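Local coordinates for protein DTDP-4-dehydrorhamnose reductase, rfbD ortholog (Clostridium acetobutylicum, PDB 1VL0) that probably catalyses the NAD(P)H-dependent reduction of dTDP-6-deoxy-L-lyxo-4-hexulose to dTDP-L-rhamnose, and binds NADH in a nucleotide-binding domain, at residues N169-M174 against K284-L289; K185-Q190 against C224-F229. One frame throughout, in Å; residues are numbered along the deposited sequence.

Contact 1 (N169-M174 against K284-L289); sequences NFVKTM and KEYIDL
At the capped N-terminal end of helix 170-180, close to the NADH site of this extended short-chain dehydrogenase/reductase fold, N169, V171 and K172 meet Y286 and I287 of helix 279-290 near the C terminus. The two helical segments cross at -56° with their axes 11.9 Å apart, so long side chains bridge the gap and bury a modest 172 Å². Y286 does most of the reaching: a chi1 of 179° carries the ring away from the backbone N and across to the first turn of the other helix. V171 CG1 sits in plane at the ring edge, 3.8 Å from Y286 CE2, and the same methyl packs 3.6 Å from I287 CD1, so one branch of the valine serves both neighbours. The phenol oxygen lies beside K172, whose extended chain crosses the tyrosine at about a right angle and brings CE to 3.5 Å from Y286 OH. That hydroxyl is hydrogen-bonded to the carbonyl of G165, which anchors the far end of the ring. The N169 side chain comes from the direction opposite to that of Y286, its amide plane turned 62° from the ring; ND2 bonds to OE1 of Q23, an NADH-binding residue, which links the cap to the cofactor pocket. The other end of the amide is the N-cap: N169 OD1 accepts from K172 N at 3.1 Å, the donor above the carbonyl plane, and more weakly from V171 N. The N169 carbonyl oxygen accepts from T173 through both its backbone N and OG1, the hydroxyl at 2.9 Å.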
# COMPACT_ATOMS: atom_id res chain seq x y z
N ASN A 169 -7.24 -9.99 -32.23
CA ASN A 169 -8.19 -10.20 -31.17
C ASN A 169 -9.16 -11.33 -31.52
O ASN A 169 -9.10 -11.92 -32.60
CB ASN A 169 -8.94 -8.90 -30.87
CG ASN A 169 -9.79 -8.44 -32.02
OD1 ASN A 169 -10.70 -9.13 -32.43
ND2 ASN A 169 -9.49 -7.24 -32.55
N PHE A 170 -10.05 -11.64 -30.59
CA PHE A 170 -10.94 -12.79 -30.71
C PHE A 170 -11.93 -12.62 -31.83
O PHE A 170 -12.35 -13.60 -32.45
CB PHE A 170 -11.70 -12.95 -29.40
CG PHE A 170 -12.63 -14.12 -29.37
CD1 PHE A 170 -12.14 -15.39 -29.21
CD2 PHE A 170 -14.00 -13.94 -29.47
CE1 PHE A 170 -13.02 -16.46 -29.12
CE2 PHE A 170 -14.86 -14.99 -29.40
CZ PHE A 170 -14.38 -16.26 -29.24
N VAL A 171 -12.32 -11.37 -32.09
CA VAL A 171 -13.26 -11.09 -33.15
C VAL A 171 -12.66 -11.47 -34.51
O VAL A 171 -13.27 -12.25 -35.26
CB VAL A 171 -13.75 -9.61 -33.14
CG1 VAL A 171 -14.74 -9.36 -34.25
CG2 VAL A 171 -14.38 -9.27 -31.81
N LYS A 172 -11.48 -10.93 -34.80
CA LYS A 172 -10.76 -11.25 -36.03
C LYS A 172 -10.45 -12.74 -36.17
O LYS A 172 -10.60 -13.35 -37.24
CB LYS A 172 -9.49 -10.39 -36.14
CG LYS A 172 -9.77 -8.92 -36.36
CD LYS A 172 -8.46 -8.14 -36.68
CE LYS A 172 -8.69 -6.66 -36.88
NZ LYS A 172 -7.38 -5.98 -37.28
N THR A 173 -10.03 -13.35 -35.07
CA THR A 173 -9.77 -14.78 -35.02
C THR A 173 -10.99 -15.62 -35.40
O THR A 173 -10.90 -16.50 -36.26
CB THR A 173 -9.29 -15.13 -33.63
OG1 THR A 173 -8.02 -14.49 -33.43
CG2 THR A 173 -9.00 -16.62 -33.48
N MSE A 174 -12.11 -15.36 -34.74
CA MSE A 174 -13.35 -16.03 -35.03
C MSE A 174 -13.78 -15.87 -36.47
O MSE A 174 -14.23 -16.82 -37.07
CB MSE A 174 -14.47 -15.50 -34.15
CG MSE A 174 -14.50 -16.09 -32.77
SE MSE A 174 -14.55 -18.10 -32.70
CE MSE A 174 -12.74 -18.33 -32.16
N LYS A 284 -21.33 -4.56 -32.45
CA LYS A 284 -21.92 -4.23 -33.76
C LYS A 284 -21.21 -3.05 -34.41
O LYS A 284 -20.95 -3.07 -35.63
CB LYS A 284 -23.42 -3.94 -33.67
CG LYS A 284 -24.05 -3.77 -35.05
CD LYS A 284 -25.56 -3.80 -35.08
CE LYS A 284 -26.07 -3.91 -36.53
NZ LYS A 284 -25.48 -2.84 -37.46
N GLU A 285 -20.90 -2.01 -33.64
CA GLU A 285 -20.21 -0.82 -34.19
C GLU A 285 -18.85 -1.25 -34.77
O GLU A 285 -18.38 -0.77 -35.81
CB GLU A 285 -20.09 0.23 -33.11
CG GLU A 285 -19.29 1.47 -33.46
CD GLU A 285 -18.91 2.32 -32.23
OE1 GLU A 285 -18.10 1.86 -31.37
OE2 GLU A 285 -19.38 3.49 -32.13
N TYR A 286 -18.20 -2.17 -34.10
CA TYR A 286 -16.88 -2.63 -34.49
C TYR A 286 -16.93 -3.47 -35.75
O TYR A 286 -16.13 -3.23 -36.68
CB TYR A 286 -16.22 -3.41 -33.35
CG TYR A 286 -14.84 -3.96 -33.70
CD1 TYR A 286 -13.76 -3.11 -33.87
CD2 TYR A 286 -14.64 -5.30 -33.84
CE1 TYR A 286 -12.51 -3.60 -34.18
CE2 TYR A 286 -13.40 -5.81 -34.14
CZ TYR A 286 -12.34 -4.97 -34.31
OH TYR A 286 -11.13 -5.51 -34.62
N ILE A 287 -17.83 -4.43 -35.79
CA ILE A 287 -18.02 -5.28 -36.97
C ILE A 287 -18.37 -4.41 -38.18
O ILE A 287 -17.82 -4.64 -39.25
CB ILE A 287 -19.13 -6.34 -36.74
CG1 ILE A 287 -18.82 -7.27 -35.58
CG2 ILE A 287 -19.40 -7.18 -38.01
CD1 ILE A 287 -17.72 -8.13 -35.77
N ASP A 288 -19.22 -3.39 -38.00
CA ASP A 288 -19.57 -2.48 -39.08
C ASP A 288 -18.32 -1.77 -39.61
O ASP A 288 -18.15 -1.66 -40.79
CB ASP A 288 -20.63 -1.46 -38.62
CG ASP A 288 -22.03 -2.11 -38.35
OD1 ASP A 288 -22.27 -3.31 -38.65
OD2 ASP A 288 -22.95 -1.45 -37.85
N LEU A 289 -17.47 -1.26 -38.73
CA LEU A 289 -16.20 -0.66 -39.10
C LEU A 289 -15.34 -1.62 -39.91
O LEU A 289 -14.74 -1.23 -40.91
CB LEU A 289 -15.43 -0.22 -37.84
CG LEU A 289 -14.11 0.54 -38.05
CD1 LEU A 289 -14.38 1.88 -38.69
CD2 LEU A 289 -13.38 0.72 -36.74

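Contact 2 (K185-Q190 against C224-F229); sequences KVVHDQ and CSWYDF
S225 OG, gripped by both H188 and D228 N, is the N-cap oxygen of helix 226-237, where strand 183-187, paired in parallel with strand 242-246, and the turn after it lie against the helix start. H188 ND1 reaches it in the plane of the imidazole at 2.6 Å, and either atom could be the donor. S225 and D228 form a capping box: D228 N donates to S225 OG at 3.0 Å, and S225 N returns a nearly straight bond (176°) to D228 OD2. H188, its chi1 near trans (-162°), carries the imidazole to this cap, and the edge of Y227 meets the imidazole face in a T-shaped stack, centroids 4.8 Å apart and planes at 66°. On the backbone, Y227 N donates to V187 O at 3.0 Å, tying the first turn of the helix to the strand end. V186 CG1 packs on the W226 backbone, while V187 CG2 lies 3.5 Å from W226 CD1. The W226 ring stacks on W162, its side chain about 6 Å from the bound NADH. Q190 holds its amide nearly perpendicular to the indole; its NE2 bonds to T248, and a water in the indole plane donates to Q190 OE1 at 2.9 Å and accepts from W226 NE1.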
# COMPACT_ATOMS: atom_id res chain seq x y z
N LYS A 185 -15.65 -25.26 -32.00
CA LYS A 185 -15.90 -25.42 -30.56
C LYS A 185 -15.34 -24.20 -29.83
O LYS A 185 -14.18 -23.83 -30.06
CB LYS A 185 -15.24 -26.69 -30.03
CG LYS A 185 -15.91 -27.96 -30.51
CD LYS A 185 -15.23 -29.19 -29.89
CE LYS A 185 -15.83 -30.48 -30.42
NZ LYS A 185 -15.32 -31.69 -29.68
N VAL A 186 -16.18 -23.57 -29.02
CA VAL A 186 -15.79 -22.38 -28.24
C VAL A 186 -16.23 -22.58 -26.77
O VAL A 186 -17.33 -23.04 -26.51
CB VAL A 186 -16.39 -21.08 -28.83
CG1 VAL A 186 -15.90 -19.85 -28.08
CG2 VAL A 186 -16.02 -20.91 -30.27
N VAL A 187 -15.36 -22.23 -25.83
CA VAL A 187 -15.66 -22.44 -24.41
C VAL A 187 -16.87 -21.66 -23.95
O VAL A 187 -16.98 -20.45 -24.22
CB VAL A 187 -14.48 -22.10 -23.42
CG1 VAL A 187 -13.40 -23.14 -23.52
CG2 VAL A 187 -13.91 -20.70 -23.65
N HIS A 188 -17.77 -22.37 -23.28
CA HIS A 188 -18.98 -21.78 -22.70
C HIS A 188 -18.92 -21.67 -21.14
O HIS A 188 -19.81 -21.11 -20.48
CB HIS A 188 -20.18 -22.63 -23.12
CG HIS A 188 -21.50 -21.94 -22.97
ND1 HIS A 188 -21.66 -20.57 -23.14
CD2 HIS A 188 -22.73 -22.43 -22.69
CE1 HIS A 188 -22.93 -20.26 -22.97
NE2 HIS A 188 -23.60 -21.36 -22.70
N ASP A 189 -17.85 -22.20 -20.55
CA ASP A 189 -17.69 -22.19 -19.10
C ASP A 189 -16.72 -21.11 -18.62
O ASP A 189 -16.26 -21.15 -17.50
CB ASP A 189 -17.30 -23.59 -18.59
CG ASP A 189 -15.96 -24.08 -19.10
OD1 ASP A 189 -15.26 -23.35 -19.82
OD2 ASP A 189 -15.51 -25.24 -18.81
N GLN A 190 -16.42 -20.13 -19.46
CA GLN A 190 -15.65 -18.97 -19.02
C GLN A 190 -16.46 -17.73 -19.41
O GLN A 190 -16.85 -17.61 -20.57
CB GLN A 190 -14.30 -18.91 -19.71
CG GLN A 190 -13.35 -20.13 -19.44
CD GLN A 190 -12.04 -20.01 -20.23
OE1 GLN A 190 -11.57 -18.89 -20.52
NE2 GLN A 190 -11.45 -21.14 -20.59
N CYS A 224 -21.39 -12.43 -20.83
CA CYS A 224 -21.55 -13.61 -21.66
C CYS A 224 -20.33 -14.53 -21.57
O CYS A 224 -19.34 -14.21 -20.94
CB CYS A 224 -21.82 -13.19 -23.10
SG CYS A 224 -20.42 -12.41 -23.95
N SER A 225 -20.44 -15.71 -22.16
CA SER A 225 -19.31 -16.61 -22.35
C SER A 225 -18.63 -16.32 -23.69
O SER A 225 -19.21 -15.62 -24.54
CB SER A 225 -19.78 -18.06 -22.38
OG SER A 225 -20.53 -18.30 -23.57
N TRP A 226 -17.44 -16.90 -23.90
CA TRP A 226 -16.76 -16.82 -25.21
C TRP A 226 -17.61 -17.41 -26.32
O TRP A 226 -17.60 -16.88 -27.45
CB TRP A 226 -15.38 -17.47 -25.22
CG TRP A 226 -14.37 -16.80 -24.39
CD1 TRP A 226 -13.90 -17.21 -23.17
CD2 TRP A 226 -13.63 -15.61 -24.72
NE1 TRP A 226 -12.94 -16.34 -22.71
CE2 TRP A 226 -12.76 -15.34 -23.63
CE3 TRP A 226 -13.65 -14.72 -25.80
CZ2 TRP A 226 -11.90 -14.25 -23.62
CZ3 TRP A 226 -12.81 -13.62 -25.78
CH2 TRP A 226 -11.94 -13.39 -24.69
N TYR A 227 -18.33 -18.50 -26.01
CA TYR A 227 -19.28 -19.12 -26.92
C TYR A 227 -20.35 -18.09 -27.37
O TYR A 227 -20.57 -17.86 -28.55
CB TYR A 227 -19.88 -20.38 -26.27
CG TYR A 227 -21.13 -20.88 -26.99
CD1 TYR A 227 -21.04 -21.62 -28.17
CD2 TYR A 227 -22.40 -20.54 -26.51
CE1 TYR A 227 -22.18 -22.03 -28.84
CE2 TYR A 227 -23.54 -20.94 -27.16
CZ TYR A 227 -23.42 -21.70 -28.34
OH TYR A 227 -24.56 -22.10 -28.97
N ASP A 228 -20.97 -17.40 -26.42
CA ASP A 228 -21.97 -16.41 -26.74
C ASP A 228 -21.37 -15.28 -27.61
O ASP A 228 -22.02 -14.73 -28.50
CB ASP A 228 -22.50 -15.76 -25.48
CG ASP A 228 -23.24 -16.71 -24.56
OD1 ASP A 228 -23.95 -17.61 -25.06
OD2 ASP A 228 -23.16 -16.58 -23.31
N PHE A 229 -20.14 -14.93 -27.31
CA PHE A 229 -19.40 -13.87 -28.04
C PHE A 229 -19.27 -14.31 -29.51
O PHE A 229 -19.64 -13.56 -30.43
CB PHE A 229 -18.07 -13.68 -27.34
CG PHE A 229 -17.24 -12.51 -27.78
CD1 PHE A 229 -17.67 -11.57 -28.73
CD2 PHE A 229 -15.99 -12.33 -27.21
CE1 PHE A 229 -16.84 -10.49 -29.09
CE2 PHE A 229 -15.19 -11.25 -27.58
CZ PHE A 229 -15.62 -10.35 -28.53
O HOH W 1 -11.63 -16.04 -19.83

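Overall arrangement
From the N terminus, the cofactor-binding strands and helices come first, and strand 155-164 leads toward helix 170-180, at whose N-cap contact 1 begins. Contact 2 begins in strand 183-187 and runs into the turn after it; the chain passes through strand 191-196 and helix 197-210, and returns at 224-229 to close that shorter loop of 33 intervening residues. Only at helix 279-290 is the 109-residue loop of contact 1 closed, so contact 2 is nested within it. The two touch through helix 170-180: F170 packs on W226 and F229, V171 on F229, and M174 on V186. Helix 170-180 thereby joins the C-terminal helix to the two-stranded sheet and helix 226-237.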